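Local atomic coordinates of conserved hypothetical protein (Agrobacterium tumefaciens, PDB entry 2FEX), a protein that is of unknown function but belongs to the DJ-1/PfpI family, whose members typically share a flavodoxin-like alpha/beta fold with a cysteine at a nucleophile elbow. Residues Arg89-Asp92 against Leu96-Gly99; Thr110-Asp115 against Gly148-Ala153. One frame throughout, in Å; residues are numbered along the deposited sequence. Where two conformers were deposited one is given.

Contact 1 (Arg89-Asp92 against Leu96-Gly99); sequences RFRD and LVAG
V97 and its neighbours F90 and R91 illustrate how one methyl group can join a helix to the strand that follows it. The methyl is CG2 of V97, set anti to the carbonyl carbon, and it faces the shoulder where two consecutive helical side chains leave the backbone. F90 meets it with its first carbon, CB lying 3.9 Å from V97 CG2. The phenyl ring plays no part in this touch: it turns away from the valine, and the side chain also touches I64 and L67. R91 comes across the same methyl, its chain at about a right angle to the valine side chain, with R91 CG 4.0 Å and R91 CD 4.1 Å from V97 CG2. A chi1 of -72° and further bends at chi2 and chi3 fold the arginine over the strand, aliphatic part first, and its guanidinium NH1 then hydrogen-bonds the carbonyl of G148. The hydrocarbon thus does the packing while the guanidinium is held by a backbone oxygen. No hydrogen bond links the two segments. In the fold, this is the return leg of a beta-alpha-beta crossover: helix 84-92 lies on the face of the sheet to which V97 points, with strand 66-69 parallel on one flank of strand 96-100 and strand 150-153 parallel on the other, while L96 and A98 pack against helix 158-168 across the sheet.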
loop_
_atom_site.group_PDB
_atom_site.type_symbol
_atom_site.label_atom_id
_atom_site.label_comp_id
_atom_site.label_asym_id
_atom_site.label_seq_id
_atom_site.Cartn_x
_atom_site.Cartn_y
_atom_site.Cartn_z
ATOM N N ARG A 89 1.044 -12.118 24.457
ATOM C CA ARG A 89 1.189 -13.484 23.946
ATOM C C ARG A 89 2.447 -13.602 23.075
ATOM O O ARG A 89 3.239 -14.507 23.239
ATOM C CB ARG A 89 -0.086 -13.914 23.169
ATOM C CG ARG A 89 -0.162 -15.359 22.651
ATOM C CD ARG A 89 -1.527 -15.710 21.920
ATOM N NE ARG A 89 -2.656 -14.909 22.395
ATOM C CZ ARG A 89 -3.612 -14.421 21.617
ATOM N NH1 ARG A 89 -3.614 -14.657 20.337
ATOM N NH2 ARG A 89 -4.584 -13.695 22.131
ATOM N N PHE A 90 2.591 -12.671 22.143
ATOM C CA PHE A 90 3.742 -12.648 21.226
ATOM C C PHE A 90 5.063 -12.287 21.908
ATOM O O PHE A 90 6.099 -12.950 21.693
ATOM C CB PHE A 90 3.412 -11.763 20.007
ATOM C CG PHE A 90 2.661 -12.505 18.965
ATOM C CD1 PHE A 90 1.310 -12.829 19.160
ATOM C CD2 PHE A 90 3.350 -13.037 17.838
ATOM C CE1 PHE A 90 0.612 -13.598 18.174
ATOM C CE2 PHE A 90 2.707 -13.793 16.870
ATOM C CZ PHE A 90 1.322 -14.099 17.030
ATOM N N ARG A 91 5.024 -11.233 22.732
ATOM C CA ARG A 91 6.250 -10.782 23.433
ATOM C C ARG A 91 6.772 -11.859 24.366
ATOM O O ARG A 91 8.014 -12.043 24.513
ATOM C CB ARG A 91 5.997 -9.491 24.221
ATOM C CG ARG A 91 5.848 -8.325 23.298
ATOM C CD ARG A 91 7.229 -7.907 22.821
ATOM N NE ARG A 91 7.947 -7.310 23.946
ATOM C CZ ARG A 91 9.243 -7.025 23.970
ATOM N NH1 ARG A 91 10.035 -7.341 22.941
ATOM N NH2 ARG A 91 9.741 -6.431 25.050
ATOM N N ASP A 92 5.856 -12.575 25.018
ATOM C CA ASP A 92 6.281 -13.610 25.982
ATOM C C ASP A 92 7.005 -14.763 25.269
ATOM O O ASP A 92 7.756 -15.469 25.900
ATOM C CB ASP A 92 5.106 -14.140 26.813
ATOM C CG ASP A 92 4.670 -13.184 27.903
ATOM O OD1 ASP A 92 5.341 -12.144 28.136
ATOM O OD2 ASP A 92 3.614 -13.462 28.523
ATOM N N LEU A 96 8.978 -10.956 17.388
ATOM C CA LEU A 96 8.936 -9.567 16.913
ATOM C C LEU A 96 7.515 -9.007 16.980
ATOM O O LEU A 96 6.586 -9.683 16.526
ATOM C CB LEU A 96 9.362 -9.550 15.426
ATOM C CG LEU A 96 9.227 -8.232 14.671
ATOM C CD1 LEU A 96 10.121 -7.182 15.393
ATOM C CD2 LEU A 96 9.719 -8.438 13.218
ATOM N N VAL A 97 7.361 -7.802 17.524
ATOM C CA VAL A 97 6.058 -7.091 17.453
ATOM C C VAL A 97 6.339 -5.748 16.749
ATOM O O VAL A 97 7.295 -5.087 17.144
ATOM C CB VAL A 97 5.431 -6.874 18.838
ATOM C CG1 VAL A 97 4.202 -5.978 18.725
ATOM C CG2 VAL A 97 5.019 -8.238 19.387
ATOM N N ALA A 98 5.576 -5.382 15.714
ATOM C CA ALA A 98 5.918 -4.168 14.917
ATOM C C ALA A 98 4.611 -3.388 14.822
ATOM O O ALA A 98 3.528 -3.985 14.529
ATOM C CB ALA A 98 6.365 -4.536 13.519
ATOM N N GLY A 99 4.697 -2.075 15.015
ATOM C CA GLY A 99 3.510 -1.225 14.894
ATOM C C GLY A 99 3.891 0.070 14.222
ATOM O O GLY A 99 4.940 0.642 14.522
#

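Contact 2 (Thr110-Asp115 against Gly148-Ala153)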
loop_
_atom_site.group_PDB
_atom_site.type_symbol
_atom_site.label_atom_id
_atom_site.label_comp_id
_atom_site.label_asym_id
_atom_site.label_seq_id
_atom_site.Cartn_x
_atom_site.Cartn_y
_atom_site.Cartn_z
ATOM N N THR A 110 0.248 -0.586 25.549
ATOM C CA THR A 110 0.475 -1.916 26.163
ATOM C C THR A 110 1.653 -1.962 27.118
ATOM O O THR A 110 1.866 -3.006 27.786
ATOM C CB THR A 110 0.725 -3.027 25.097
ATOM O OG1 THR A 110 2.052 -2.852 24.526
ATOM C CG2 THR A 110 -0.402 -3.030 24.031
ATOM N N GLY A 111 2.454 -0.883 27.159
ATOM C CA GLY A 111 3.686 -0.857 27.965
ATOM C C GLY A 111 4.936 -1.371 27.247
ATOM O O GLY A 111 6.058 -1.235 27.791
ATOM N N VAL A 112 4.775 -1.941 26.038
ATOM C CA VAL A 112 5.892 -2.592 25.354
ATOM C C VAL A 112 6.994 -1.607 24.901
ATOM O O VAL A 112 8.122 -2.005 24.563
ATOM C CB VAL A 112 5.371 -3.450 24.173
ATOM C CG1 VAL A 112 4.965 -2.577 22.962
ATOM C CG2 VAL A 112 6.383 -4.490 23.801
ATOM N N LEU A 113 6.651 -0.311 24.846
ATOM C CA LEU A 113 7.673 0.684 24.450
ATOM C C LEU A 113 8.412 1.282 25.661
ATOM O O LEU A 113 9.187 2.206 25.501
ATOM C CB LEU A 113 7.046 1.809 23.615
ATOM C CG LEU A 113 6.221 1.350 22.438
ATOM C CD1 LEU A 113 5.691 2.551 21.599
ATOM C CD2 LEU A 113 7.038 0.363 21.577
ATOM N N ASN A 114 8.128 0.800 26.884
ATOM C CA ASN A 114 8.691 1.475 28.085
ATOM C C ASN A 114 10.223 1.392 28.201
ATOM O O ASN A 114 10.852 2.292 28.787
ATOM C CB ASN A 114 8.082 0.906 29.358
ATOM C CG ASN A 114 6.602 1.292 29.557
ATOM O OD1 ASN A 114 6.000 2.029 28.752
ATOM N ND2 ASN A 114 5.984 0.726 30.637
ATOM N N ASP A 115 10.774 0.288 27.685
ATOM C CA ASP A 115 12.112 -0.210 27.897
ATOM C C ASP A 115 12.950 -0.336 26.605
ATOM O O ASP A 115 14.030 -0.916 26.639
ATOM C CB ASP A 115 11.957 -1.621 28.508
ATOM C CG ASP A 115 11.138 -2.603 27.596
ATOM O OD1 ASP A 115 10.148 -2.229 26.849
ATOM O OD2 ASP A 115 11.495 -3.811 27.643
ATOM N N GLY A 148 15.130 -4.275 20.833
ATOM C CA GLY A 148 14.540 -5.205 21.787
ATOM C C GLY A 148 13.401 -6.056 21.245
ATOM O O GLY A 148 12.549 -6.484 22.022
ATOM N N GLY A 149 13.415 -6.314 19.937
ATOM C CA GLY A 149 12.338 -7.112 19.283
ATOM C C GLY A 149 11.069 -6.336 19.030
ATOM O O GLY A 149 10.004 -6.926 18.806
ATOM N N VAL A 150 11.156 -5.004 19.055
ATOM C CA VAL A 150 10.003 -4.172 18.756
ATOM C C VAL A 150 10.402 -3.194 17.650
ATOM O O VAL A 150 11.407 -2.472 17.743
ATOM C CB VAL A 150 9.592 -3.356 20.038
ATOM C CG1 VAL A 150 8.450 -2.341 19.725
ATOM C CG2 VAL A 150 9.170 -4.321 21.169
ATOM N N VAL A 151 9.604 -3.165 16.595
ATOM C CA VAL A 151 9.834 -2.239 15.500
ATOM C C VAL A 151 8.673 -1.217 15.502
ATOM O O VAL A 151 7.488 -1.586 15.582
ATOM C CB VAL A 151 9.852 -2.983 14.144
ATOM C CG1 VAL A 151 9.860 -1.960 12.965
ATOM C CG2 VAL A 151 11.148 -3.878 14.080
ATOM N N THR A 152 9.011 0.062 15.404
ATOM C CA THR A 152 8.010 1.106 15.351
ATOM C C THR A 152 8.345 2.103 14.223
ATOM O O THR A 152 9.485 2.220 13.806
ATOM C CB THR A 152 7.882 1.852 16.719
ATOM O OG1 THR A 152 9.197 2.258 17.140
ATOM C CG2 THR A 152 7.189 0.914 17.774
ATOM N N ALA A 153 7.307 2.797 13.744
ATOM C CA ALA A 153 7.449 3.809 12.692
ATOM C C ALA A 153 6.255 4.714 12.671
ATOM O O ALA A 153 5.167 4.365 13.153
ATOM C CB ALA A 153 7.543 3.105 11.343
#
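The turn that follows helix 102-109 rests L113, with V112 beside it, on strand 150-153, a case of a loop covering part of one face of the sheet with apolar side chains, beside helix 84-92. L113 does most of the work through a single methyl. Its CD2 lies 3.6 Å from V150 CG1, the two side chains crossing at about a right angle, and reaches on to T152, where L113 CD2 and T152 CG2 meet tip to tip at 3.8 Å. With CG anti to the carbonyl carbon (chi1 -52°), the leucine's end comes nearer the strand than its first bond alone would suggest, and CD2, the branch not anti to CA, makes the touch. V150 uses its second branch for V112: the CG2 atoms of V112 and V150 are 3.8 Å apart, though V112 was modelled in two conformers, so this pair is less certain. T152 presents its methyl to the leucine and turns its hydroxyl elsewhere, to the backbone N of T119, which satisfies this buried polar atom. Local bonds help shape the loop. T110 OG1 accepts from V112 N at 3.2 Å in an ST turn, and N114 N bonds G111 O at 3.0 Å across a type I beta turn; G111, with positive phi, marks the exit from the helix. V150 and T152 point to the loop whereas V151 points to helix 158-168, the two-sided burial of a strand in the three-layer alpha/beta/alpha sandwich typical of flavodoxin-like folds such as the DJ-1/PfpI family.

Both contacts are apolar across their segments and buried, contact 2 entirely, contact 1 except for partly exposed R91, and both load the same face of one sheet, where strands 96-100 and 150-153 run parallel as neighbours; G99 N to V151 O, 2.9 Å, is one of the probable hydrogen bonds between them. They differ in what covers the strand: a helix close in sequence in contact 1, an irregular loop far along the chain in contact 2. R91 belongs to both surroundings, since its side chain also touches V150. Contact 1 includes G99, the first residue of a possible nucleophile elbow, near which T152 of contact 2 also lies without touching it.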